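Local coordinates for endoglucanase (PDB 2E4T), which hydrolyses internal beta-1,4-glucosidic bonds of cellulose and probably xyloglucan, this chain being the glycoside hydrolase family 44 part of a longer multidomain protein, at residues L450-Y455 with Y502-L507; K138-A143 with S215-K220; E19-S24 with D419-C424; Q32-T37 with Y399-I404. All coordinates share one frame; numbering follows the deposited sequence. Where two conformers were deposited one is given.

Interaction 1: residues L450-Y455 with Y502-L507; sequences LLNKNY and YTVPAL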
loop_
_atom_site.group_PDB
_atom_site.type_symbol
_atom_site.label_atom_id
_atom_site.label_comp_id
_atom_site.label_asym_id
_atom_site.label_seq_id
_atom_site.Cartn_x
_atom_site.Cartn_y
_atom_site.Cartn_z
ATOM N N LEU A 450 -14.664 0.286 -15.984
ATOM C CA LEU A 450 -16.098 0.411 -15.780
ATOM C C LEU A 450 -16.551 -0.759 -14.898
ATOM O O LEU A 450 -16.368 -1.923 -15.292
ATOM C CB LEU A 450 -16.824 0.360 -17.142
ATOM C CG LEU A 450 -18.341 0.397 -17.058
ATOM C CD1 LEU A 450 -18.870 1.704 -16.474
ATOM C CD2 LEU A 450 -18.885 0.191 -18.489
ATOM N N LEU A 451 -17.057 -0.430 -13.715
ATOM C CA LEU A 451 -17.422 -1.462 -12.718
ATOM C C LEU A 451 -18.927 -1.415 -12.522
ATOM O O LEU A 451 -19.495 -0.385 -12.132
ATOM C CB LEU A 451 -16.701 -1.183 -11.381
ATOM C CG LEU A 451 -15.190 -1.020 -11.512
ATOM C CD1 LEU A 451 -14.542 -0.755 -10.141
ATOM C CD2 LEU A 451 -14.544 -2.240 -12.136
ATOM N N ASN A 452 -19.568 -2.576 -12.756
ATOM C CA ASN A 452 -20.999 -2.709 -12.480
ATOM C C ASN A 452 -21.176 -3.429 -11.158
ATOM O O ASN A 452 -20.909 -4.650 -11.074
ATOM C CB ASN A 452 -21.714 -3.440 -13.591
ATOM C CG ASN A 452 -23.214 -3.403 -13.385
ATOM O OD1 ASN A 452 -23.711 -2.551 -12.647
ATOM N ND2 ASN A 452 -23.944 -4.298 -14.065
ATOM N N LYS A 453 -21.586 -2.672 -10.132
ATOM C CA LYS A 453 -21.819 -3.194 -8.792
ATOM C C LYS A 453 -23.245 -3.746 -8.617
ATOM O O LYS A 453 -23.575 -4.249 -7.553
ATOM C CB LYS A 453 -21.524 -2.132 -7.744
ATOM C CG LYS A 453 -20.088 -1.681 -7.742
ATOM C CD LYS A 453 -19.816 -0.628 -6.656
ATOM C CE LYS A 453 -20.159 0.782 -7.033
ATOM N NZ LYS A 453 -20.227 1.728 -5.839
ATOM N N ASN A 454 -24.088 -3.637 -9.661
ATOM C CA ASN A 454 -25.430 -4.173 -9.563
ATOM C C ASN A 454 -25.323 -5.683 -9.311
ATOM O O ASN A 454 -24.660 -6.394 -10.086
ATOM C CB ASN A 454 -26.154 -3.864 -10.907
ATOM C CG ASN A 454 -27.616 -3.887 -10.825
ATOM O OD1 ASN A 454 -28.183 -4.639 -10.015
ATOM N ND2 ASN A 454 -28.257 -3.143 -11.769
ATOM N N TYR A 455 -25.987 -6.161 -8.257
ATOM C CA TYR A 455 -25.770 -7.547 -7.845
ATOM C C TYR A 455 -26.473 -8.518 -8.720
ATOM O O TYR A 455 -25.958 -9.650 -8.954
ATOM C CB TYR A 455 -26.159 -7.748 -6.359
ATOM C CG TYR A 455 -25.294 -8.793 -5.663
ATOM C CD1 TYR A 455 -24.141 -8.378 -4.932
ATOM C CD2 TYR A 455 -25.511 -10.200 -5.804
ATOM C CE1 TYR A 455 -23.318 -9.287 -4.346
ATOM C CE2 TYR A 455 -24.653 -11.121 -5.169
ATOM C CZ TYR A 455 -23.557 -10.642 -4.463
ATOM O OH TYR A 455 -22.658 -11.538 -3.908
ATOM N N TYR A 502 -23.524 0.917 -23.740
ATOM C CA TYR A 502 -22.912 -0.354 -23.491
ATOM C C TYR A 502 -23.555 -0.935 -22.235
ATOM O O TYR A 502 -23.491 -0.339 -21.158
ATOM C CB TYR A 502 -21.405 -0.174 -23.273
ATOM C CG TYR A 502 -20.628 -1.484 -23.187
ATOM C CD1 TYR A 502 -20.671 -2.415 -24.237
ATOM C CD2 TYR A 502 -19.802 -1.765 -22.102
ATOM C CE1 TYR A 502 -19.925 -3.578 -24.210
ATOM C CE2 TYR A 502 -19.044 -2.921 -22.082
ATOM C CZ TYR A 502 -19.121 -3.843 -23.099
ATOM O OH TYR A 502 -18.361 -4.994 -23.044
ATOM N N THR A 503 -24.227 -2.076 -22.381
ATOM C CA THR A 503 -24.855 -2.755 -21.266
ATOM C C THR A 503 -23.931 -3.865 -20.781
ATOM O O THR A 503 -23.428 -4.675 -21.569
ATOM C CB THR A 503 -26.213 -3.333 -21.690
ATOM O OG1 THR A 503 -27.059 -2.219 -22.034
ATOM C CG2 THR A 503 -26.826 -4.166 -20.568
ATOM N N VAL A 504 -23.726 -3.865 -19.454
ATOM C CA VAL A 504 -22.788 -4.732 -18.805
ATOM C C VAL A 504 -23.586 -5.655 -17.851
ATOM O O VAL A 504 -24.450 -5.172 -17.109
ATOM C CB VAL A 504 -21.776 -3.826 -17.923
ATOM C CG1 VAL A 504 -20.758 -4.659 -17.167
ATOM C CG2 VAL A 504 -21.050 -2.811 -18.812
ATOM N N PRO A 505 -23.306 -6.970 -17.848
ATOM C CA PRO A 505 -23.981 -7.846 -16.870
ATOM C C PRO A 505 -23.691 -7.441 -15.423
ATOM O O PRO A 505 -22.739 -6.701 -15.113
ATOM C CB PRO A 505 -23.410 -9.228 -17.167
ATOM C CG PRO A 505 -22.949 -9.113 -18.624
ATOM C CD PRO A 505 -22.411 -7.730 -18.725
ATOM N N ALA A 506 -24.541 -7.941 -14.523
ATOM C CA ALA A 506 -24.341 -7.796 -13.104
ATOM C C ALA A 506 -22.888 -8.209 -12.748
ATOM O O ALA A 506 -22.311 -9.127 -13.330
ATOM C CB ALA A 506 -25.301 -8.715 -12.355
ATOM N N LEU A 507 -22.347 -7.517 -11.725
ATOM C CA LEU A 507 -21.082 -7.888 -11.085
ATOM C C LEU A 507 -20.005 -8.235 -12.134
ATOM O O LEU A 507 -19.454 -9.325 -12.188
ATOM C CB LEU A 507 -21.248 -9.048 -10.098
ATOM C CG LEU A 507 -22.223 -8.718 -8.947
ATOM C CD1 LEU A 507 -22.347 -9.956 -8.018
ATOM C CD2 LEU A 507 -21.836 -7.464 -8.168
#

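Interaction 2: residues K138-A143 with S215-K220; sequences KFEKGA and SKAVKK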
loop_
_atom_site.group_PDB
_atom_site.type_symbol
_atom_site.label_atom_id
_atom_site.label_comp_id
_atom_site.label_asym_id
_atom_site.label_seq_id
_atom_site.Cartn_x
_atom_site.Cartn_y
_atom_site.Cartn_z
ATOM N N LYS A 138 21.517 0.554 16.158
ATOM C CA LYS A 138 21.900 1.961 16.107
ATOM C C LYS A 138 21.698 2.425 14.681
ATOM O O LYS A 138 22.022 1.687 13.719
ATOM C CB LYS A 138 23.348 2.168 16.571
ATOM C CG LYS A 138 23.480 1.985 18.071
ATOM C CD LYS A 138 24.857 2.345 18.549
ATOM C CE LYS A 138 24.933 2.613 20.062
ATOM N NZ LYS A 138 24.557 1.338 20.830
ATOM N N PHE A 139 21.211 3.652 14.505
ATOM C CA PHE A 139 20.949 4.097 13.153
ATOM C C PHE A 139 22.219 4.497 12.400
ATOM O O PHE A 139 22.302 4.260 11.192
ATOM C CB PHE A 139 19.919 5.223 13.165
ATOM C CG PHE A 139 18.611 4.784 13.800
ATOM C CD1 PHE A 139 18.065 3.524 13.579
ATOM C CD2 PHE A 139 17.897 5.686 14.585
ATOM C CE1 PHE A 139 16.821 3.163 14.145
ATOM C CE2 PHE A 139 16.683 5.319 15.137
ATOM C CZ PHE A 139 16.178 4.069 14.930
ATOM N N GLU A 140 23.164 5.115 13.129
ATOM C CA GLU A 140 24.432 5.566 12.536
ATOM C C GLU A 140 25.588 4.812 13.166
ATOM O O GLU A 140 25.802 4.876 14.381
ATOM C CB GLU A 140 24.690 7.034 12.722
ATOM C CG GLU A 140 23.767 7.793 11.863
ATOM C CD GLU A 140 24.041 9.300 11.761
ATOM O OE1 GLU A 140 25.235 9.701 11.848
ATOM O OE2 GLU A 140 23.104 10.101 11.474
ATOM N N LYS A 141 26.393 4.153 12.335
ATOM C CA LYS A 141 27.579 3.451 12.856
ATOM C C LYS A 141 28.614 4.402 13.455
ATOM O O LYS A 141 29.235 4.075 14.479
ATOM C CB LYS A 141 28.186 2.612 11.749
ATOM C CG LYS A 141 29.315 1.695 12.228
ATOM C CD LYS A 141 29.835 0.826 11.148
ATOM C CE LYS A 141 30.836 -0.218 11.654
ATOM N NZ LYS A 141 31.470 -0.977 10.572
ATOM N N GLY A 142 28.827 5.544 12.795
ATOM C CA GLY A 142 29.867 6.508 13.250
ATOM C C GLY A 142 31.271 5.958 13.230
ATOM O O GLY A 142 32.151 6.436 13.939
ATOM N N ALA A 143 31.526 5.003 12.404
ATOM C CA ALA A 143 32.830 4.435 12.078
ATOM C C ALA A 143 32.668 3.900 10.667
ATOM O O ALA A 143 31.544 3.741 10.171
ATOM C CB ALA A 143 33.232 3.323 13.038
ATOM N N SER A 215 15.879 8.568 9.508
ATOM C CA SER A 215 15.840 9.224 8.214
ATOM C C SER A 215 17.169 9.920 7.900
ATOM O O SER A 215 17.737 9.799 6.803
ATOM C CB SER A 215 14.699 10.229 8.167
ATOM O OG SER A 215 14.712 10.840 6.895
ATOM N N LYS A 216 17.704 10.688 8.880
ATOM C CA LYS A 216 19.006 11.335 8.681
ATOM C C LYS A 216 20.071 10.323 8.327
ATOM O O LYS A 216 20.900 10.554 7.427
ATOM C CB LYS A 216 19.427 12.119 9.921
ATOM C CG LYS A 216 18.651 13.374 10.154
ATOM C CD LYS A 216 18.914 13.946 11.557
ATOM C CE LYS A 216 18.229 15.246 11.832
ATOM N NZ LYS A 216 18.401 15.689 13.246
ATOM N N ALA A 217 20.107 9.204 9.052
ATOM C CA ALA A 217 21.137 8.218 8.836
ATOM C C ALA A 217 21.068 7.630 7.419
ATOM O O ALA A 217 22.095 7.424 6.754
ATOM C CB ALA A 217 20.979 7.088 9.881
ATOM N N VAL A 218 19.846 7.309 6.982
ATOM C CA VAL A 218 19.651 6.745 5.640
ATOM C C VAL A 218 20.054 7.753 4.572
ATOM O O VAL A 218 20.744 7.402 3.605
ATOM C CB VAL A 218 18.160 6.329 5.449
ATOM C CG1 VAL A 218 17.892 5.947 3.982
ATOM C CG2 VAL A 218 17.803 5.218 6.380
ATOM N N LYS A 219 19.594 9.002 4.723
ATOM C CA LYS A 219 19.815 10.007 3.663
ATOM C C LYS A 219 21.272 10.426 3.547
ATOM O O LYS A 219 21.656 10.921 2.490
ATOM C CB LYS A 219 18.865 11.170 3.845
ATOM C CG LYS A 219 17.435 10.676 3.498
ATOM C CD LYS A 219 16.404 11.754 3.641
ATOM C CE LYS A 219 15.066 11.327 3.162
ATOM N NZ LYS A 219 14.688 11.577 1.813
ATOM N N LYS A 220 22.092 10.232 4.596
ATOM C CA LYS A 220 23.528 10.450 4.435
ATOM C C LYS A 220 24.147 9.418 3.494
ATOM O O LYS A 220 25.134 9.717 2.788
ATOM C CB LYS A 220 24.212 10.426 5.783
ATOM C CG LYS A 220 24.052 11.678 6.548
ATOM C CD LYS A 220 25.078 11.900 7.576
ATOM C CE LYS A 220 24.605 11.377 8.887
ATOM N NZ LYS A 220 25.679 11.631 9.930
#

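Interaction 3: residues E19-S24 with D419-C424; sequences ERKPIS and DTSVKC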
loop_
_atom_site.group_PDB
_atom_site.type_symbol
_atom_site.label_atom_id
_atom_site.label_comp_id
_atom_site.label_asym_id
_atom_site.label_seq_id
_atom_site.Cartn_x
_atom_site.Cartn_y
_atom_site.Cartn_z
ATOM N N GLU A 19 -9.304 18.057 -15.831
ATOM C CA GLU A 19 -8.889 17.428 -14.578
ATOM C C GLU A 19 -7.728 16.462 -14.804
ATOM O O GLU A 19 -7.579 15.504 -14.042
ATOM C CB GLU A 19 -10.024 16.809 -13.801
ATOM C CG GLU A 19 -11.110 17.875 -13.534
ATOM C CD GLU A 19 -12.362 17.347 -12.867
ATOM O OE1 GLU A 19 -12.451 16.169 -12.463
ATOM O OE2 GLU A 19 -13.329 18.125 -12.743
ATOM N N ARG A 20 -6.854 16.759 -15.750
ATOM C CA ARG A 20 -5.752 15.846 -16.011
ATOM C C ARG A 20 -4.783 15.848 -14.834
ATOM O O ARG A 20 -4.381 16.912 -14.354
ATOM C CB ARG A 20 -4.981 16.206 -17.279
ATOM C CG ARG A 20 -5.786 16.024 -18.567
ATOM C CD ARG A 20 -4.893 16.246 -19.799
ATOM N NE ARG A 20 -5.639 15.950 -21.019
ATOM C CZ ARG A 20 -5.069 15.825 -22.200
ATOM N NH1 ARG A 20 -3.799 16.073 -22.390
ATOM N NH2 ARG A 20 -5.851 15.430 -23.236
ATOM N N LYS A 21 -4.376 14.647 -14.417
ATOM C CA LYS A 21 -3.441 14.522 -13.298
ATOM C C LYS A 21 -2.719 13.213 -13.428
ATOM O O LYS A 21 -3.321 12.197 -13.781
ATOM C CB LYS A 21 -4.108 14.739 -11.961
ATOM C CG LYS A 21 -5.232 13.850 -11.800
ATOM C CD LYS A 21 -5.827 13.916 -10.422
ATOM C CE LYS A 21 -6.501 15.243 -10.124
ATOM N NZ LYS A 21 -7.722 15.436 -10.995
ATOM N N PRO A 22 -1.420 13.175 -13.107
ATOM C CA PRO A 22 -0.697 11.911 -13.227
ATOM C C PRO A 22 -1.218 10.892 -12.184
ATOM O O PRO A 22 -1.481 11.245 -11.031
ATOM C CB PRO A 22 0.743 12.305 -12.943
ATOM C CG PRO A 22 0.675 13.534 -12.117
ATOM C CD PRO A 22 -0.555 14.278 -12.629
ATOM N N ILE A 23 -1.274 9.643 -12.619
ATOM C CA ILE A 23 -1.520 8.498 -11.734
ATOM C C ILE A 23 -0.148 7.914 -11.386
ATOM O O ILE A 23 0.626 7.537 -12.259
ATOM C CB ILE A 23 -2.367 7.426 -12.436
ATOM C CG1 ILE A 23 -3.751 8.000 -12.744
ATOM C CG2 ILE A 23 -2.457 6.165 -11.562
ATOM C CD1 ILE A 23 -4.611 7.088 -13.632
ATOM N N SER A 24 0.163 7.870 -10.083
ATOM C CA SER A 24 1.474 7.340 -9.724
ATOM C C SER A 24 1.575 5.870 -10.155
ATOM O O SER A 24 0.674 5.079 -9.878
ATOM C CB SER A 24 1.674 7.421 -8.212
ATOM O OG SER A 24 2.953 6.870 -7.946
ATOM N N ASP A 419 -1.620 6.426 -17.645
ATOM C CA ASP A 419 -0.923 7.045 -16.530
ATOM C C ASP A 419 -1.361 8.465 -16.229
ATOM O O ASP A 419 -0.806 9.080 -15.303
ATOM C CB ASP A 419 0.600 6.938 -16.685
ATOM C CG ASP A 419 1.114 7.652 -17.902
ATOM O OD1 ASP A 419 0.325 8.159 -18.714
ATOM O OD2 ASP A 419 2.375 7.760 -18.015
ATOM N N THR A 420 -2.341 9.006 -16.960
ATOM C CA THR A 420 -2.871 10.338 -16.682
ATOM C C THR A 420 -4.385 10.206 -16.508
ATOM O O THR A 420 -5.108 9.850 -17.461
ATOM C CB THR A 420 -2.538 11.291 -17.835
ATOM O OG1 THR A 420 -1.121 11.419 -17.890
ATOM C CG2 THR A 420 -3.168 12.677 -17.609
ATOM N N SER A 421 -4.857 10.458 -15.277
ATOM C CA SER A 421 -6.273 10.468 -14.995
ATOM C C SER A 421 -6.968 11.623 -15.696
ATOM O O SER A 421 -6.385 12.737 -15.765
ATOM C CB SER A 421 -6.413 10.649 -13.474
ATOM O OG SER A 421 -7.774 10.785 -13.067
ATOM N N VAL A 422 -8.186 11.406 -16.214
ATOM C CA VAL A 422 -8.976 12.456 -16.806
ATOM C C VAL A 422 -10.381 12.421 -16.207
ATOM O O VAL A 422 -10.842 11.373 -15.646
ATOM C CB VAL A 422 -9.039 12.414 -18.342
ATOM C CG1 VAL A 422 -7.646 12.406 -18.905
ATOM C CG2 VAL A 422 -9.840 11.219 -18.848
ATOM N N LYS A 423 -11.119 13.524 -16.376
ATOM C CA LYS A 423 -12.437 13.634 -15.775
ATOM C C LYS A 423 -13.402 12.558 -16.315
ATOM O O LYS A 423 -13.572 12.410 -17.537
ATOM C CB LYS A 423 -13.014 15.039 -16.096
ATOM C CG LYS A 423 -14.364 15.294 -15.443
ATOM C CD LYS A 423 -14.792 16.764 -15.690
ATOM C CE LYS A 423 -16.091 17.101 -14.917
ATOM N NZ LYS A 423 -15.889 16.948 -13.420
ATOM N N CYS A 424 -14.083 11.873 -15.377
ATOM C CA CYS A 424 -14.976 10.772 -15.750
ATOM C C CYS A 424 -16.012 10.671 -14.624
ATOM O O CYS A 424 -15.662 10.285 -13.504
ATOM C CB CYS A 424 -14.193 9.468 -15.877
ATOM S SG CYS A 424 -15.189 8.025 -16.219
HETATM O O HOH W 1 -9.112 13.249 -13.522
#

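Interaction 4: residues Q32-T37 with Y399-I404; sequences QELDAT and YTEAGI. With ZN (zinc ion), chain B.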
loop_
_atom_site.group_PDB
_atom_site.type_symbol
_atom_site.label_atom_id
_atom_site.label_comp_id
_atom_site.label_asym_id
_atom_site.label_seq_id
_atom_site.Cartn_x
_atom_site.Cartn_y
_atom_site.Cartn_z
ATOM N N GLN A 32 3.063 -9.644 -0.795
ATOM C CA GLN A 32 3.315 -11.055 -1.022
ATOM C C GLN A 32 3.589 -11.307 -2.505
ATOM O O GLN A 32 3.460 -10.433 -3.373
ATOM C CB GLN A 32 2.106 -11.911 -0.554
ATOM C CG GLN A 32 2.020 -12.054 0.960
ATOM C CD GLN A 32 1.794 -10.759 1.697
ATOM O OE1 GLN A 32 0.877 -9.984 1.410
ATOM N NE2 GLN A 32 2.649 -10.510 2.706
ATOM N N GLU A 33 3.959 -12.563 -2.812
ATOM C CA GLU A 33 4.218 -13.003 -4.186
ATOM C C GLU A 33 2.876 -13.395 -4.802
ATOM O O GLU A 33 2.302 -14.445 -4.477
ATOM C CB GLU A 33 5.202 -14.174 -4.197
ATOM C CG GLU A 33 6.582 -13.732 -3.701
ATOM C CD GLU A 33 7.629 -14.821 -3.598
ATOM O OE1 GLU A 33 7.292 -16.018 -3.425
ATOM O OE2 GLU A 33 8.853 -14.472 -3.677
ATOM N N LEU A 34 2.358 -12.533 -5.684
ATOM C CA LEU A 34 1.043 -12.703 -6.288
ATOM C C LEU A 34 1.123 -13.212 -7.721
ATOM O O LEU A 34 2.078 -12.978 -8.449
ATOM C CB LEU A 34 0.277 -11.389 -6.308
ATOM C CG LEU A 34 -0.070 -10.779 -4.952
ATOM C CD1 LEU A 34 -0.937 -9.514 -5.170
ATOM C CD2 LEU A 34 -0.772 -11.768 -4.050
ATOM N N ASP A 35 -0.012 -13.804 -8.135
ATOM C CA ASP A 35 -0.287 -14.117 -9.530
ATOM C C ASP A 35 -0.885 -12.873 -10.210
ATOM O O ASP A 35 -2.055 -12.832 -10.618
ATOM C CB ASP A 35 -1.294 -15.245 -9.615
ATOM C CG ASP A 35 -0.916 -16.428 -8.751
ATOM O OD1 ASP A 35 0.252 -16.892 -8.867
ATOM O OD2 ASP A 35 -1.778 -16.968 -7.989
ATOM N N ALA A 36 -0.078 -11.817 -10.244
ATOM C CA ALA A 36 -0.511 -10.552 -10.848
ATOM C C ALA A 36 0.758 -9.827 -11.233
ATOM O O ALA A 36 1.836 -10.008 -10.625
ATOM C CB ALA A 36 -1.287 -9.694 -9.868
ATOM N N THR A 37 0.644 -8.972 -12.244
ATOM C CA THR A 37 1.720 -8.045 -12.586
ATOM C C THR A 37 1.614 -6.866 -11.641
ATOM O O THR A 37 0.566 -6.166 -11.605
ATOM C CB THR A 37 1.549 -7.607 -14.052
ATOM O OG1 THR A 37 1.592 -8.782 -14.891
ATOM C CG2 THR A 37 2.597 -6.597 -14.448
ATOM N N TYR A 399 -9.526 -13.201 -7.418
ATOM C CA TYR A 399 -10.255 -12.024 -7.883
ATOM C C TYR A 399 -9.531 -10.729 -7.527
ATOM O O TYR A 399 -9.529 -9.787 -8.342
ATOM C CB TYR A 399 -11.713 -12.043 -7.439
ATOM C CG TYR A 399 -12.584 -12.868 -8.345
ATOM C CD1 TYR A 399 -13.013 -12.356 -9.556
ATOM C CD2 TYR A 399 -12.985 -14.173 -8.001
ATOM C CE1 TYR A 399 -13.835 -13.106 -10.417
ATOM C CE2 TYR A 399 -13.802 -14.929 -8.844
ATOM C CZ TYR A 399 -14.245 -14.386 -10.045
ATOM O OH TYR A 399 -15.059 -15.148 -10.845
ATOM N N THR A 400 -8.882 -10.646 -6.344
ATOM C CA THR A 400 -8.077 -9.459 -6.076
ATOM C C THR A 400 -7.008 -9.318 -7.159
ATOM O O THR A 400 -6.709 -8.205 -7.663
ATOM C CB THR A 400 -7.401 -9.582 -4.696
ATOM O OG1 THR A 400 -8.352 -10.001 -3.734
ATOM C CG2 THR A 400 -6.704 -8.313 -4.307
ATOM N N GLU A 401 -6.367 -10.442 -7.510
ATOM C CA GLU A 401 -5.319 -10.432 -8.519
ATOM C C GLU A 401 -5.845 -9.978 -9.872
ATOM O O GLU A 401 -5.178 -9.220 -10.596
ATOM C CB GLU A 401 -4.694 -11.829 -8.616
ATOM C CG GLU A 401 -3.880 -12.144 -7.377
ATOM C CD GLU A 401 -3.463 -13.624 -7.305
ATOM O OE1 GLU A 401 -4.233 -14.524 -7.786
ATOM O OE2 GLU A 401 -2.389 -13.923 -6.718
ATOM N N ALA A 402 -7.057 -10.438 -10.254
ATOM C CA ALA A 402 -7.681 -9.976 -11.496
ATOM C C ALA A 402 -7.886 -8.447 -11.425
ATOM O O ALA A 402 -7.726 -7.747 -12.432
ATOM C CB ALA A 402 -8.993 -10.675 -11.719
ATOM N N GLY A 403 -8.312 -7.936 -10.259
ATOM C CA GLY A 403 -8.512 -6.498 -10.103
ATOM C C GLY A 403 -7.228 -5.706 -10.367
ATOM O O GLY A 403 -7.262 -4.622 -10.986
ATOM N N ILE A 404 -6.092 -6.257 -9.903
ATOM C CA ILE A 404 -4.793 -5.626 -10.177
ATOM C C ILE A 404 -4.462 -5.718 -11.684
ATOM O O ILE A 404 -4.119 -4.709 -12.319
ATOM C CB ILE A 404 -3.677 -6.279 -9.317
ATOM C CG1 ILE A 404 -3.944 -6.012 -7.836
ATOM C CG2 ILE A 404 -2.323 -5.780 -9.755
ATOM C CD1 ILE A 404 -3.103 -6.874 -6.893
HETATM ZN ZN ZN B . -3.533 -16.294 -7.435
#

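Interaction 1: residues L450-Y455 with Y502-L507
Leu450 holds CG on the far side of CB from its own N (chi1 176°), which lets CD2 reach across to CG2 of Val504 at 3.7 Å. The two side chains slide past each other in opposite senses, and the same Leu450 CD2 also touches the edge of the Tyr502 ring, 4.2 Å from CD2 of that ring. Two residues on, Asn452 repeats the choice with chi1 at -172°, carrying its amide over to the turn that follows Val504. There ND2 donates to Pro505 O at 2.9 Å with an N-H...O angle of 156°, arriving from above the carbonyl plane. The other end of that amide is busy as well: OD1 takes the N-H of Asn454 at 3.2 Å, making an Asx turn, and is also hydrogen-bonded to the Thr459 hydroxyl, so the amide is fixed from both ends. These residues sit where two strands of the nine-stranded mixed sheet leave their regular course. Strand 442-452 is running out, and the chain after edge strand 499-504 is about to become strand 508-514, which pairs with 442-452. Here, just past both strands, Leu507 N gives a weak hydrogen bond to Asn454 O at 3.0 Å, and Ala506 CB comes to 3.3 Å from Asn454 O. The Leu507 side chain turns back to put CD1 squarely over the centre of the Tyr455 ring, 3.6 Å from its centroid, a CH-pi contact. Beyond the ring, Tyr455 OH is bonded to Asn307 ND2, and helix 304-312 lies alongside through Leu311, which touches both Tyr455 and Leu507.

Interaction 2: residues K138-A143 with S215-K220
Glu140 and Lys220 meet through a salt bridge, with OE1 of Glu140 2.8 Å from NZ of Lys220. The two side chains cross at about a right angle. The ammonium comes to the syn side of OE1 but stands 34° out of the carboxylate plane, and the last methylene lies beside the group, off the same side of its plane as NZ, with Lys220 CE 3.3 Å from Glu140 OE2. A bend in the lysine chain at chi3 (-93°) brings NZ up to the acid, whereas the glutamate beyond CG is extended. Beside the charged pair, the chain of Glu140 rests on the small side chain of Ala217: CG is 3.5 Å from Ala217 CB. That methyl also meets the loop backbone, 3.4 Å from Phe139 O, and lies 3.9 Å from Phe139 CB. At this point loop and helix are close, Ala217 CA being 5.6 Å from Glu140 CA, which the small side chain probably allows. Farther out, the Phe139 ring leads away from Ala217 and lies along the same helix 204-221, against Lys210, Ala213 and Leu214, while Asp159 accepts the Lys141 N-H on its carboxylate and holds the loop from helix 158-169. Helix 204-221 is itself seated on the barrel, Val218 packing against Ile227 of strand 226-232. The loop follows strand 134-138, some 13 Å from the calcium ion when measured from the Phe139 side chain. Lying at the surface, the ion pair is probably weakened by solvent, so that its grip on the loop is likely shared with the apolar contact around Ala217.

Interaction 3: residues E19-S24 with D419-C424
An antiparallel strand pair joins the N-terminal strand 8-22 to strand 420-426, with Lys21 and Ser421 as its hydrogen-bonded pair and Pro22 facing Thr420 as the non-hydrogen-bonded one. Lys21 N donates to Ser421 O at 3.1 Å and Ser421 N returns to Lys21 O at 2.8 Å. Two residues on, Ile23 N reaches Asp419 O at 2.8 Å in an almost straight bond, 176° at the hydrogen. The missing N-H of Pro22 falls in the non-hydrogen-bonded pair, so no bond to strand 420-426 is lost. Lys21 and Ser421 lie on one face of the sheet, where Ile23 CG1 also packs at 3.8 Å from Ser421 CB. At the other end, Arg20 and Val422 run side by side in the same direction, and the arginine goes on to the carbonyls of Thr16 and Glu441. Lys423 runs out extended from chi1 -177° and turns only at its last torsion (61°), setting NZ 2.9 Å from Glu19 OE2, above the carboxylate plane; the lysine has a second acid in Glu425, so its charge is probably shared between two carboxylates. Glu19 O is gripped twice, by Lys21 NZ at 3.1 Å and by a water at 2.8 Å that also sits 2.8 Å from Ser421 OG. On its far side strand 420-426 pairs with 432-439, where Asp419 and Thr420 both face Ile438 in a classic beta bulge. The pattern is that of a mixed, mostly antiparallel sheet in which the chain's opening strand lies between strands 420-426 and 459-466 from its C-terminal part.

Interaction 4: residues Q32-T37 with Y399-I404
Asp35 and Glu401 share a zinc ion: Asp35 OD2 binds it at 2.0 Å and Glu401 OE1 at 1.9 Å, the two carboxylate planes turned 63° apart. The second oxygen of the glutamate lies farther from the metal, at 2.7 Å for Glu401 OE2, and accepts the N-H of Asp35 at 2.8 Å. That N-H stands above the carboxylate plane and, together with the metal bond, helps set how the Glu401 carboxylate is turned. Asp35 centres an inverse gamma turn, which presents its backbone N to Glu401 and its side chain to the metal. With CG beside its backbone N (chi1 -70°) and an extended chain beyond, Glu401 reaches from the helix to the ion. Without zinc these two acids would probably repel, OD2 of Asp35 being 3.4 Å from OE2 of Glu401, so the metal likely pays for their closeness. Ala395 completes the site through its carbonyl oxygen. This is the exposed side, where a glycerol, probably from the crystallisation liquor, is hydrogen-bonded to Asp35 O. The apolar side is more enclosed. Leu34 CD1 meets Ile404 CD1 at 3.8 Å, the side chains crossing at about a right angle, and Ala36 CB lies 4.1 Å from Ile404 CG2, a methyl that also comes to 3.5 Å from Thr37 O. The loop leaves the first barrel strand, 26-30, while helix 398-408 comes soon after the last, 388-391, whose Phe391 touches Leu34; Ile404 also packs on Gln374 and Leu378 of helix 368-384, and on the side turned from the loop Ala402 packs on Phe479 of strand 474-480.

Going from the N terminus, interaction 3 opens first, at residues 19-24, and interaction 4 soon after, at 32-37. Interaction 2 opens and closes within both, tying the loop after strand 134-138 to helix 204-221 of the barrel. At 399-404 interaction 4 closes, joining the loop after the first barrel strand to helix 398-408 after the last; at 419-424 interaction 3 closes, joining strand 8-22 to strand 420-426 across the chain of the barrel. These three nest and none cross. Interaction 1 follows in series, closing a loop of 46 residues. Interactions 1 and 3 reach the same nine-stranded sheet, whereas interactions 1 and 2 lie on opposite sides of the chain's centre.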